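Local coordinates for protein cortical-lytic enzyme (Bacillus cereus, PDB 4S3J) that hydrolyses partially degraded cortex peptidoglycan during spore germination as a family 18 N-acetylglucosaminidase, probably recognising the muramic acid delta-lactam of spore peptidoglycan, at residues A128-P131 with F132-Y135; R419-V422 with E423-I427; S389-S392 with K393-L396; N160-Q164 with G165-P169; N395-E399 with Q400-G404. All blocks are in the same frame, centred on the assembly; numbering follows the deposited sequence.

Contact 1. Residues A128-P131 with F132-Y135; sequences AINP and FLTY
The ring of Phe132 turns one edge to the carbonyls of Ala128 and Ile129, whose oxygens lie near the ring plane. CE1 is 3.6 Å from Ala128 O, while CD1 lies 3.4 Å from Ile129 O. With CG anti to its own carbonyl carbon (chi1 -58°), the ring is laid back along the preceding turn and does not follow the outgoing chain. Ile129 O also takes the backbone N-H of Phe132, 2.8 Å from N to O, so this carbonyl meets both the amide and the ring edge of one residue. The next bond, Leu133 N to Asn130 O (3.1 Å), comes from above the carbonyl plane and completes a short 3-10 turn. Beside it the branches of Ile129 and Leu133 meet at an angle, CG2 being 3.8 Å from CD2. Asn130 OD1 is hydrogen-bonded to the hydroxyl of Thr167. The turn thus leads from helix 120-129 into strand 135-143 of the TIM barrel. Helix 415-424 flanks it, with Trp418 against Ile129 and Leu133 and Val422 against Phe132, while Leu133 also reaches Ala109 of strand 104-111.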
loop_
_atom_site.group_PDB
_atom_site.type_symbol
_atom_site.label_atom_id
_atom_site.label_comp_id
_atom_site.label_asym_id
_atom_site.label_seq_id
_atom_site.Cartn_x
_atom_site.Cartn_y
_atom_site.Cartn_z
ATOM N N ALA A 128 -4.711 1.099 -15.589
ATOM C CA ALA A 128 -5.099 2.366 -14.983
ATOM C C ALA A 128 -4.078 2.813 -13.939
ATOM O O ALA A 128 -3.794 4.000 -13.806
ATOM C CB ALA A 128 -6.478 2.258 -14.340
ATOM N N ILE A 129 -3.509 1.849 -13.224
ATOM C CA ILE A 129 -2.611 2.139 -12.107
ATOM C C ILE A 129 -1.158 2.302 -12.562
ATOM O O ILE A 129 -0.404 3.047 -11.959
ATOM C CB ILE A 129 -2.748 1.034 -11.030
ATOM C CG1 ILE A 129 -4.084 1.246 -10.298
ATOM C CG2 ILE A 129 -1.579 1.053 -10.045
ATOM C CD1 ILE A 129 -4.463 0.144 -9.313
ATOM N N ASN A 130 -0.787 1.626 -13.642
ATOM C CA ASN A 130 0.609 1.611 -14.104
ATOM C C ASN A 130 1.315 2.981 -14.199
ATOM O O ASN A 130 2.506 3.088 -13.877
ATOM C CB ASN A 130 0.695 0.924 -15.475
ATOM C CG ASN A 130 2.116 0.549 -15.844
ATOM O OD1 ASN A 130 2.846 -0.030 -15.038
ATOM N ND2 ASN A 130 2.531 0.923 -17.047
ATOM N N PRO A 131 0.615 4.027 -14.665
ATOM C CA PRO A 131 1.289 5.330 -14.745
ATOM C C PRO A 131 1.786 5.845 -13.392
ATOM O O PRO A 131 2.743 6.616 -13.351
ATOM C CB PRO A 131 0.198 6.250 -15.298
ATOM C CG PRO A 131 -0.752 5.379 -15.971
ATOM C CD PRO A 131 -0.741 4.077 -15.234
ATOM N N PHE A 132 1.164 5.383 -12.308
ATOM C CA PHE A 132 1.501 5.813 -10.955
ATOM C C PHE A 132 2.602 4.968 -10.298
ATOM O O PHE A 132 2.905 5.179 -9.116
ATOM C CB PHE A 132 0.256 5.755 -10.039
ATOM C CG PHE A 132 -0.911 6.577 -10.498
ATOM C CD1 PHE A 132 -1.879 6.042 -11.336
ATOM C CD2 PHE A 132 -1.065 7.872 -10.038
ATOM C CE1 PHE A 132 -2.962 6.799 -11.732
ATOM C CE2 PHE A 132 -2.147 8.633 -10.433
ATOM C CZ PHE A 132 -3.094 8.094 -11.284
ATOM N N LEU A 133 3.203 4.034 -11.049
ATOM C CA LEU A 133 4.112 3.038 -10.477
ATOM C C LEU A 133 5.578 3.164 -10.880
ATOM O O LEU A 133 5.908 3.377 -12.054
ATOM C CB LEU A 133 3.671 1.638 -10.877
ATOM C CG LEU A 133 2.274 1.215 -10.457
ATOM C CD1 LEU A 133 2.095 -0.244 -10.899
ATOM C CD2 LEU A 133 2.069 1.368 -8.969
ATOM N N THR A 134 6.465 2.975 -9.912
ATOM C CA THR A 134 7.871 2.766 -10.232
ATOM C C THR A 134 8.073 1.310 -10.658
ATOM O O THR A 134 8.821 1.009 -11.612
ATOM C CB THR A 134 8.797 3.086 -9.036
ATOM O OG1 THR A 134 8.466 4.369 -8.482
ATOM C CG2 THR A 134 10.259 3.068 -9.482
ATOM N N TYR A 135 7.395 0.418 -9.930
ATOM C CA TYR A 135 7.485 -1.022 -10.136
ATOM C C TYR A 135 6.110 -1.678 -10.177
ATOM O O TYR A 135 5.233 -1.285 -9.421
ATOM C CB TYR A 135 8.281 -1.674 -9.006
ATOM C CG TYR A 135 9.705 -1.223 -8.851
ATOM C CD1 TYR A 135 10.703 -1.825 -9.577
ATOM C CD2 TYR A 135 10.044 -0.216 -7.958
ATOM C CE1 TYR A 135 12.003 -1.435 -9.442
ATOM C CE2 TYR A 135 11.353 0.185 -7.806
ATOM C CZ TYR A 135 12.326 -0.433 -8.557
ATOM O OH TYR A 135 13.655 -0.067 -8.444
#

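Contact 2. Residues R419-V422 with E423-I427; sequences RLLV and ENFTI
Arg419 and Glu423, one helical turn apart, lean across each other with their guanidinium and carboxylate planes 53° apart. The guanidinium comes side-on and brings two nitrogens to a single oxygen: NE is 3.0 Å from Glu423 OE2, and NH2 is 3.3 Å from that same OE2. OE2 lies in the guanidinium plane, whereas both donors approach it from one face of the carboxylate, NE on the anti side and NH2 from farther above. Bends at chi2 in both chains turn the two ends toward each other along the helix surface.

Asn424 folds its amide back on the helix. Its ND2 donates to Leu420 O at 2.9 Å in a fairly straight bond (163°), and its backbone N reaches this oxygen from the opposite face of the carbonyl. Leu420 O is therefore gripped twice by one residue at the last turn. Asn424 OD1 accepts from Gln391 NE2 and Lys398 NZ of helix 387-400.

The apolar side chains close the other flank. Leu421 crosses Phe425 at about a right angle, with CD1 4.0 Å from CD2 of the ring, and its other methyl, CD2, lies 3.6 Å from Ile427 CD1. Val422 CG1 presses on that Ile427 methyl at 3.3 Å, tighter than ordinary van der Waals contact. Past Asn424 the chain bends from helix 415-424 into strand 426-427, which pairs with strand 104-111. Helix 387-400 packs against Leu420, Leu421 and Asn424 through Phe394.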
loop_
_atom_site.group_PDB
_atom_site.type_symbol
_atom_site.label_atom_id
_atom_site.label_comp_id
_atom_site.label_asym_id
_atom_site.label_seq_id
_atom_site.Cartn_x
_atom_site.Cartn_y
_atom_site.Cartn_z
ATOM N N ARG A 419 -4.655 9.453 -6.873
ATOM C CA ARG A 419 -4.591 10.897 -7.053
ATOM C C ARG A 419 -3.781 11.545 -5.928
ATOM O O ARG A 419 -2.980 12.434 -6.181
ATOM C CB ARG A 419 -5.989 11.505 -7.129
ATOM C CG ARG A 419 -5.954 13.032 -7.223
ATOM C CD ARG A 419 -5.296 13.497 -8.521
ATOM N NE ARG A 419 -5.237 14.955 -8.627
ATOM C CZ ARG A 419 -6.211 15.715 -9.124
ATOM N NH1 ARG A 419 -7.353 15.167 -9.533
ATOM N NH2 ARG A 419 -6.056 17.033 -9.179
ATOM N N LEU A 420 -3.992 11.125 -4.687
ATOM C CA LEU A 420 -3.250 11.712 -3.582
ATOM C C LEU A 420 -1.764 11.369 -3.663
ATOM O O LEU A 420 -0.921 12.155 -3.252
ATOM C CB LEU A 420 -3.838 11.272 -2.245
ATOM C CG LEU A 420 -5.179 11.924 -1.895
ATOM C CD1 LEU A 420 -5.762 11.217 -0.689
ATOM C CD2 LEU A 420 -5.025 13.407 -1.659
ATOM N N LEU A 421 -1.433 10.189 -4.194
ATOM C CA LEU A 421 -0.036 9.815 -4.339
ATOM C C LEU A 421 0.697 10.848 -5.201
ATOM O O LEU A 421 1.795 11.302 -4.828
ATOM C CB LEU A 421 0.084 8.415 -4.961
ATOM C CG LEU A 421 1.511 7.861 -5.059
ATOM C CD1 LEU A 421 2.109 7.534 -3.676
ATOM C CD2 LEU A 421 1.521 6.648 -5.952
ATOM N N VAL A 422 0.113 11.196 -6.348
ATOM C CA VAL A 422 0.746 12.167 -7.260
ATOM C C VAL A 422 0.648 13.611 -6.758
ATOM O O VAL A 422 1.492 14.450 -7.119
ATOM C CB VAL A 422 0.155 12.112 -8.695
ATOM C CG1 VAL A 422 0.372 10.759 -9.298
ATOM C CG2 VAL A 422 -1.296 12.449 -8.720
ATOM N N GLU A 423 -0.342 13.919 -5.922
ATOM C CA GLU A 423 -0.423 15.251 -5.331
ATOM C C GLU A 423 0.672 15.441 -4.288
ATOM O O GLU A 423 1.252 16.520 -4.160
ATOM C CB GLU A 423 -1.785 15.472 -4.678
ATOM C CG GLU A 423 -2.924 15.637 -5.669
ATOM C CD GLU A 423 -2.842 16.927 -6.480
ATOM O OE1 GLU A 423 -2.463 17.987 -5.923
ATOM O OE2 GLU A 423 -3.152 16.874 -7.682
ATOM N N ASN A 424 0.998 14.362 -3.588
ATOM C CA ASN A 424 1.930 14.437 -2.462
ATOM C C ASN A 424 3.389 14.352 -2.824
ATOM O O ASN A 424 4.220 14.913 -2.129
ATOM C CB ASN A 424 1.639 13.309 -1.471
ATOM C CG ASN A 424 0.618 13.697 -0.428
ATOM O OD1 ASN A 424 0.967 14.141 0.662
ATOM N ND2 ASN A 424 -0.663 13.504 -0.743
ATOM N N PHE A 425 3.670 13.604 -3.887
ATOM C CA PHE A 425 5.008 13.187 -4.260
ATOM C C PHE A 425 5.269 13.298 -5.745
ATOM O O PHE A 425 4.354 13.234 -6.565
ATOM C CB PHE A 425 5.254 11.712 -3.891
ATOM C CG PHE A 425 5.091 11.377 -2.427
ATOM C CD1 PHE A 425 6.020 11.795 -1.494
ATOM C CD2 PHE A 425 4.020 10.595 -2.000
ATOM C CE1 PHE A 425 5.876 11.466 -0.163
ATOM C CE2 PHE A 425 3.885 10.253 -0.671
ATOM C CZ PHE A 425 4.805 10.686 0.245
ATOM N N THR A 426 6.553 13.375 -6.092
ATOM C CA THR A 426 6.984 13.108 -7.447
ATOM C C THR A 426 7.255 11.621 -7.559
ATOM O O THR A 426 8.044 11.091 -6.805
ATOM C CB THR A 426 8.246 13.903 -7.791
ATOM O OG1 THR A 426 7.938 15.300 -7.730
ATOM C CG2 THR A 426 8.730 13.567 -9.161
ATOM N N ILE A 427 6.542 10.934 -8.438
ATOM C CA ILE A 427 6.687 9.477 -8.541
ATOM C C ILE A 427 7.855 9.159 -9.471
ATOM O O ILE A 427 7.851 9.525 -10.643
ATOM C CB ILE A 427 5.389 8.821 -9.048
ATOM C CG1 ILE A 427 4.251 9.127 -8.060
ATOM C CG2 ILE A 427 5.573 7.334 -9.271
ATOM C CD1 ILE A 427 2.917 8.749 -8.551
#

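Contact 3. Residues S389-S392 with K393-L396; sequences SIQS and KFNL
Lys393 packs its CG against the carbonyl of Ser389, 3.4 Å from Ser389 O, the oxygen that also accepts the Lys393 backbone N-H. Bent at chi2 and chi4, the chain then leaves the turn and delivers NZ to Ser297 O and Gln322 OE1, so that the buried amine finds its partners beyond the helix.

Phe394 follows, turning one ring face to Ile390. The CG2 methyl of Ile390 sits over that face in a CH-pi contact, 3.7 Å from the ring centroid and 24° off the normal. It is offset toward the rim, and CZ is the ring atom it approaches most closely, at 3.3 Å. In Ile390 this methyl is the branch anti to the backbone N, which sends it along the helix toward the following turn. The backbone bond from Phe394 N to Ile390 O, 2.8 Å long, runs close to the C=O axis.

Asn395 meets the amide of Gln391, whose stronger partner is Asn424, with its own amide plane turned 44° from it. Gln391 NE2 donates to Asn395 OD1 at 3.0 Å, bent to 137° and arriving from above the acceptor's carbonyl plane. Asn395 ND2 turns to Thr69 OG1.

Leu396 closes the series with its N-H on Ser392 O, 3.0 Å from N to O; the Ser392 hydroxyl is engaged by Gln366 and Arg65. Such unbroken i to i+4 bonding is that of a regular alpha-helix, here a buried outer helix of the TIM barrel that is also touched by helix 63-70 of the second LysM domain.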
loop_
_atom_site.group_PDB
_atom_site.type_symbol
_atom_site.label_atom_id
_atom_site.label_comp_id
_atom_site.label_asym_id
_atom_site.label_seq_id
_atom_site.Cartn_x
_atom_site.Cartn_y
_atom_site.Cartn_z
ATOM N N SER A 389 -6.806 8.225 5.934
ATOM C CA SER A 389 -5.783 7.369 6.535
ATOM C C SER A 389 -4.605 7.221 5.573
ATOM O O SER A 389 -3.457 7.186 6.014
ATOM C CB SER A 389 -6.356 5.980 7.014
ATOM O OG SER A 389 -7.027 5.057 6.094
ATOM N N ILE A 390 -4.842 7.204 4.271
ATOM C CA ILE A 390 -3.713 7.167 3.328
ATOM C C ILE A 390 -2.888 8.465 3.424
ATOM O O ILE A 390 -1.655 8.432 3.395
ATOM C CB ILE A 390 -4.182 6.935 1.873
ATOM C CG1 ILE A 390 -4.683 5.492 1.720
ATOM C CG2 ILE A 390 -3.062 7.174 0.875
ATOM C CD1 ILE A 390 -3.565 4.416 1.838
ATOM N N GLN A 391 -3.540 9.615 3.582
ATOM C CA GLN A 391 -2.782 10.850 3.797
ATOM C C GLN A 391 -1.942 10.775 5.078
ATOM O O GLN A 391 -0.785 11.212 5.084
ATOM C CB GLN A 391 -3.716 12.064 3.822
ATOM C CG GLN A 391 -2.990 13.412 3.884
ATOM C CD GLN A 391 -2.086 13.659 2.691
ATOM O OE1 GLN A 391 -2.551 13.795 1.558
ATOM N NE2 GLN A 391 -0.774 13.685 2.935
ATOM N N SER A 392 -2.480 10.193 6.146
ATOM C CA SER A 392 -1.693 9.992 7.361
ATOM C C SER A 392 -0.481 9.118 7.107
ATOM O O SER A 392 0.594 9.384 7.644
ATOM C CB SER A 392 -2.538 9.383 8.459
ATOM O OG SER A 392 -3.572 10.302 8.811
ATOM N N LYS A 393 -0.652 8.083 6.303
ATOM C CA LYS A 393 0.458 7.198 5.961
ATOM C C LYS A 393 1.511 7.895 5.102
ATOM O O LYS A 393 2.713 7.727 5.339
ATOM C CB LYS A 393 -0.071 5.961 5.247
ATOM C CG LYS A 393 -0.818 4.987 6.160
ATOM C CD LYS A 393 0.144 4.277 7.094
ATOM C CE LYS A 393 -0.554 3.340 8.086
ATOM N NZ LYS A 393 -1.293 2.215 7.451
ATOM N N PHE A 394 1.079 8.713 4.138
ATOM C CA PHE A 394 2.018 9.496 3.330
ATOM C C PHE A 394 2.830 10.435 4.239
ATOM O O PHE A 394 4.046 10.578 4.058
ATOM C CB PHE A 394 1.287 10.324 2.268
ATOM C CG PHE A 394 0.692 9.518 1.117
ATOM C CD1 PHE A 394 1.047 8.187 0.855
ATOM C CD2 PHE A 394 -0.286 10.110 0.309
ATOM C CE1 PHE A 394 0.500 7.499 -0.219
ATOM C CE2 PHE A 394 -0.841 9.422 -0.746
ATOM C CZ PHE A 394 -0.452 8.096 -1.007
ATOM N N ASN A 395 2.172 11.094 5.195
ATOM C CA ASN A 395 2.869 12.003 6.117
ATOM C C ASN A 395 3.864 11.235 7.006
ATOM O O ASN A 395 4.952 11.733 7.316
ATOM C CB ASN A 395 1.871 12.772 6.967
ATOM C CG ASN A 395 1.094 13.804 6.159
ATOM O OD1 ASN A 395 1.380 14.043 4.974
ATOM N ND2 ASN A 395 0.095 14.397 6.786
ATOM N N LEU A 396 3.504 10.015 7.403
ATOM C CA LEU A 396 4.435 9.172 8.156
ATOM C C LEU A 396 5.697 8.866 7.335
ATOM O O LEU A 396 6.823 8.901 7.863
ATOM C CB LEU A 396 3.746 7.885 8.578
ATOM C CG LEU A 396 4.610 6.829 9.278
ATOM C CD1 LEU A 396 5.159 7.390 10.600
ATOM C CD2 LEU A 396 3.825 5.566 9.531
#

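Contact 4. Residues N160-Q164 with G165-P169; sequences NIATQ and GQTIP
Thr167 and Ala162 meet in the Schellman motif that ends helix 155-164, with Gln166 at positive phi as its C-prime residue. The motif's two bonds run from Thr167 N to Ala162 O (2.9 Å) and from Gln166 N to Thr163 O (3.0 Å). Gly165 N shares the first acceptor, reaching Ala162 O from the opposite face of the carbonyl to Thr167 N, so one oxygen takes two amides.

The side chain of Thr167 starts with CB close against this acceptor, 3.3 Å from Ala162 O. OG1, placed anti to its own carbonyl carbon (chi1 -56°), stays 3.8 Å from Ala162 O; besides the Asn130 amide it is bonded to Leu133 O, which ties the turn to the neighbouring loop. Past Thr167 the chain enters strand 168-177 of the barrel and runs back alongside the helix it has just left. There the ring of Pro169 lies against the last turn, with its CD 4.0 Å from Thr163 OG1, a hydroxyl already bonded to Ala159 O. The small side chain of Ala162 completes the apolar side, its CB 3.9 Å from Pro169 CB.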
loop_
_atom_site.group_PDB
_atom_site.type_symbol
_atom_site.label_atom_id
_atom_site.label_comp_id
_atom_site.label_asym_id
_atom_site.label_seq_id
_atom_site.Cartn_x
_atom_site.Cartn_y
_atom_site.Cartn_z
ATOM N N ASN A 160 4.881 -6.228 -20.500
ATOM C CA ASN A 160 4.844 -5.230 -21.565
ATOM C C ASN A 160 4.020 -4.007 -21.158
ATOM O O ASN A 160 4.353 -2.877 -21.523
ATOM C CB ASN A 160 4.267 -5.829 -22.849
ATOM C CG ASN A 160 4.422 -4.904 -24.047
ATOM O OD1 ASN A 160 5.451 -4.253 -24.218
ATOM N ND2 ASN A 160 3.383 -4.830 -24.871
ATOM N N ILE A 161 2.948 -4.229 -20.405
ATOM C CA ILE A 161 2.155 -3.118 -19.886
ATOM C C ILE A 161 3.058 -2.218 -19.046
ATOM O O ILE A 161 3.046 -0.994 -19.174
ATOM C CB ILE A 161 0.954 -3.613 -19.054
ATOM C CG1 ILE A 161 -0.119 -4.194 -19.979
ATOM C CG2 ILE A 161 0.346 -2.480 -18.210
ATOM C CD1 ILE A 161 -1.259 -4.882 -19.258
ATOM N N ALA A 162 3.831 -2.842 -18.166
ATOM C CA ALA A 162 4.732 -2.104 -17.301
ATOM C C ALA A 162 5.745 -1.298 -18.112
ATOM O O ALA A 162 5.856 -0.081 -17.947
ATOM C CB ALA A 162 5.445 -3.052 -16.360
ATOM N N THR A 163 6.439 -1.990 -19.017
ATOM C CA THR A 163 7.544 -1.421 -19.782
ATOM C C THR A 163 7.073 -0.243 -20.636
ATOM O O THR A 163 7.740 0.787 -20.706
ATOM C CB THR A 163 8.183 -2.520 -20.663
ATOM O OG1 THR A 163 8.775 -3.502 -19.807
ATOM C CG2 THR A 163 9.254 -1.962 -21.615
ATOM N N GLN A 164 5.909 -0.381 -21.262
ATOM C CA GLN A 164 5.377 0.694 -22.093
ATOM C C GLN A 164 5.051 1.961 -21.299
ATOM O O GLN A 164 4.895 3.029 -21.881
ATOM C CB GLN A 164 4.129 0.216 -22.839
ATOM C CG GLN A 164 4.411 -0.825 -23.930
ATOM C CD GLN A 164 5.524 -0.414 -24.881
ATOM O OE1 GLN A 164 6.418 -1.208 -25.185
ATOM N NE2 GLN A 164 5.475 0.826 -25.355
ATOM N N GLY A 165 4.939 1.834 -19.977
ATOM C CA GLY A 165 4.654 2.961 -19.106
ATOM C C GLY A 165 5.844 3.390 -18.265
ATOM O O GLY A 165 5.680 4.107 -17.272
ATOM N N GLN A 166 7.030 2.929 -18.663
ATOM C CA GLN A 166 8.287 3.208 -17.976
ATOM C C GLN A 166 8.293 2.683 -16.537
ATOM O O GLN A 166 9.090 3.116 -15.698
ATOM C CB GLN A 166 8.580 4.709 -18.003
ATOM C CG GLN A 166 8.873 5.221 -19.397
ATOM C CD GLN A 166 7.616 5.457 -20.218
ATOM O OE1 GLN A 166 7.463 4.898 -21.302
ATOM N NE2 GLN A 166 6.718 6.291 -19.710
ATOM N N THR A 167 7.420 1.720 -16.276
ATOM C CA THR A 167 7.402 0.990 -15.019
ATOM C C THR A 167 8.320 -0.217 -15.150
ATOM O O THR A 167 8.347 -0.859 -16.191
ATOM C CB THR A 167 5.963 0.544 -14.662
ATOM O OG1 THR A 167 5.113 1.691 -14.634
ATOM C CG2 THR A 167 5.900 -0.168 -13.319
ATOM N N ILE A 168 9.078 -0.502 -14.096
ATOM C CA ILE A 168 9.931 -1.698 -14.048
ATOM C C ILE A 168 9.106 -2.892 -13.617
ATOM O O ILE A 168 8.617 -2.895 -12.498
ATOM C CB ILE A 168 11.088 -1.571 -13.032
ATOM C CG1 ILE A 168 11.925 -0.314 -13.265
ATOM C CG2 ILE A 168 11.917 -2.869 -12.997
ATOM C CD1 ILE A 168 12.627 -0.276 -14.544
ATOM N N PRO A 169 8.966 -3.932 -14.472
ATOM C CA PRO A 169 8.303 -5.126 -13.927
ATOM C C PRO A 169 9.252 -5.919 -13.036
ATOM O O PRO A 169 10.403 -6.102 -13.406
ATOM C CB PRO A 169 7.892 -5.904 -15.178
ATOM C CG PRO A 169 8.879 -5.502 -16.213
ATOM C CD PRO A 169 9.280 -4.079 -15.906
#

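Contact 5. Residues N395-E399 with Q400-G404; sequences NLMKE and QGIGG
Met397 packs against Ile402 where helix 387-400 ends and the chain turns toward strand 404-408 of the TIM barrel. The two side chains cross at about a right angle, with Met397 CG 4.0 Å from Ile402 CD1. Ile402 holds CG1 between its backbone N and carbonyl carbon (chi1 58°), which brings that branch back over the helix end. Beyond the sulfur, a bend at chi3 swings the Met397 methyl to the start of the strand, CE lying 3.6 Å from Gly404 C. Met320 of strand 318-330 touches both side chains and shares in this buried side.

Backbone bonding weakens at the helix end. Gln400 N still makes a regular bond to Leu396 O, but Gly401, the first residue to leave the helix, has positive phi. Its N-H makes weak bonds to Met397 O and Lys398 O, and that of Ile402 another weak one to Met397 O.

On the more exposed side, Gln400 rests its CG on Leu396 CD1 at 3.8 Å, while the extended chain of Glu399 takes a different direction and its OE2 is hydrogen-bonded to Tyr64 OH. No direct bond joins their polar ends; a water bridges them, donating to Glu399 OE1 at 2.8 Å and accepting from Gln400 NE2 at 3.0 Å.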
loop_
_atom_site.group_PDB
_atom_site.type_symbol
_atom_site.label_atom_id
_atom_site.label_comp_id
_atom_site.label_asym_id
_atom_site.label_seq_id
_atom_site.Cartn_x
_atom_site.Cartn_y
_atom_site.Cartn_z
ATOM N N ASN A 395 2.172 11.094 5.195
ATOM C CA ASN A 395 2.869 12.003 6.117
ATOM C C ASN A 395 3.864 11.235 7.006
ATOM O O ASN A 395 4.952 11.733 7.316
ATOM C CB ASN A 395 1.871 12.772 6.967
ATOM C CG ASN A 395 1.094 13.804 6.159
ATOM O OD1 ASN A 395 1.380 14.043 4.974
ATOM N ND2 ASN A 395 0.095 14.397 6.786
ATOM N N LEU A 396 3.504 10.015 7.403
ATOM C CA LEU A 396 4.435 9.172 8.156
ATOM C C LEU A 396 5.697 8.866 7.335
ATOM O O LEU A 396 6.823 8.901 7.863
ATOM C CB LEU A 396 3.746 7.885 8.578
ATOM C CG LEU A 396 4.610 6.829 9.278
ATOM C CD1 LEU A 396 5.159 7.390 10.600
ATOM C CD2 LEU A 396 3.825 5.566 9.531
ATOM N N MET A 397 5.515 8.578 6.046
ATOM C CA MET A 397 6.640 8.296 5.151
ATOM C C MET A 397 7.568 9.498 5.106
ATOM O O MET A 397 8.789 9.354 5.165
ATOM C CB MET A 397 6.154 7.965 3.744
ATOM C CG MET A 397 5.366 6.653 3.647
ATOM S SD MET A 397 4.559 6.469 2.032
ATOM C CE MET A 397 5.974 6.599 0.928
ATOM N N LYS A 398 6.979 10.676 5.013
ATOM C CA LYS A 398 7.762 11.908 4.980
ATOM C C LYS A 398 8.561 12.093 6.264
ATOM O O LYS A 398 9.761 12.409 6.216
ATOM C CB LYS A 398 6.846 13.124 4.757
ATOM C CG LYS A 398 6.120 13.107 3.417
ATOM C CD LYS A 398 5.128 14.239 3.301
ATOM C CE LYS A 398 4.117 14.004 2.156
ATOM N NZ LYS A 398 3.256 15.231 1.969
ATOM N N GLU A 399 7.900 11.912 7.404
ATOM C CA GLU A 399 8.550 12.099 8.691
ATOM C C GLU A 399 9.709 11.130 8.862
ATOM O O GLU A 399 10.766 11.510 9.357
ATOM C CB GLU A 399 7.556 11.911 9.833
ATOM C CG GLU A 399 6.463 12.959 9.914
ATOM C CD GLU A 399 5.369 12.564 10.891
ATOM O OE1 GLU A 399 5.105 11.353 11.035
ATOM O OE2 GLU A 399 4.764 13.454 11.514
ATOM N N GLN A 400 9.503 9.881 8.451
ATOM C CA GLN A 400 10.497 8.824 8.664
ATOM C C GLN A 400 11.564 8.792 7.575
ATOM O O GLN A 400 12.612 8.161 7.749
ATOM C CB GLN A 400 9.802 7.463 8.757
ATOM C CG GLN A 400 8.900 7.331 9.960
ATOM C CD GLN A 400 9.677 7.351 11.262
ATOM O OE1 GLN A 400 10.779 6.808 11.346
ATOM N NE2 GLN A 400 9.117 7.991 12.277
ATOM N N GLY A 401 11.318 9.476 6.461
ATOM C CA GLY A 401 12.299 9.569 5.397
ATOM C C GLY A 401 12.577 8.265 4.654
ATOM O O GLY A 401 13.688 8.043 4.188
ATOM N N ILE A 402 11.583 7.394 4.528
ATOM C CA ILE A 402 11.823 6.099 3.890
ATOM C C ILE A 402 11.668 6.179 2.362
ATOM O O ILE A 402 11.269 7.201 1.817
ATOM C CB ILE A 402 10.909 5.033 4.458
ATOM C CG1 ILE A 402 9.458 5.441 4.270
ATOM C CG2 ILE A 402 11.186 4.818 5.953
ATOM C CD1 ILE A 402 8.520 4.256 4.408
ATOM N N GLY A 403 12.039 5.109 1.670
ATOM C CA GLY A 403 12.126 5.146 0.225
ATOM C C GLY A 403 10.821 5.160 -0.539
ATOM O O GLY A 403 10.722 5.778 -1.602
ATOM N N GLY A 404 9.815 4.456 -0.038
ATOM C CA GLY A 404 8.623 4.300 -0.831
ATOM C C GLY A 404 7.517 3.516 -0.174
ATOM O O GLY A 404 7.508 3.309 1.037
HETATM O O HOH W 1 6.898 9.999 12.649
#

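How the contacts relate
Contacts 3 and 5 are successive parts of helix 387-400, sharing Asn395 and Leu396, with centres about 9 Å apart. Contact 2 lies beside both, with Asn424 OD1 2.9 Å from Gln391 NE2 of contact 3 and 2.9 Å from Lys398 NZ of contact 5. On its other flank contact 2 meets contact 1, where Phe132 CD2 is 3.3 Å from Val422 CG1. Contact 1 in turn pairs with contact 4 through Thr134 O and Ile168 N, 2.9 Å apart. Contacts 3 and 4 stand farthest apart, their centres about 27 Å from each other. All five lie away from Glu220, the probable proton donor.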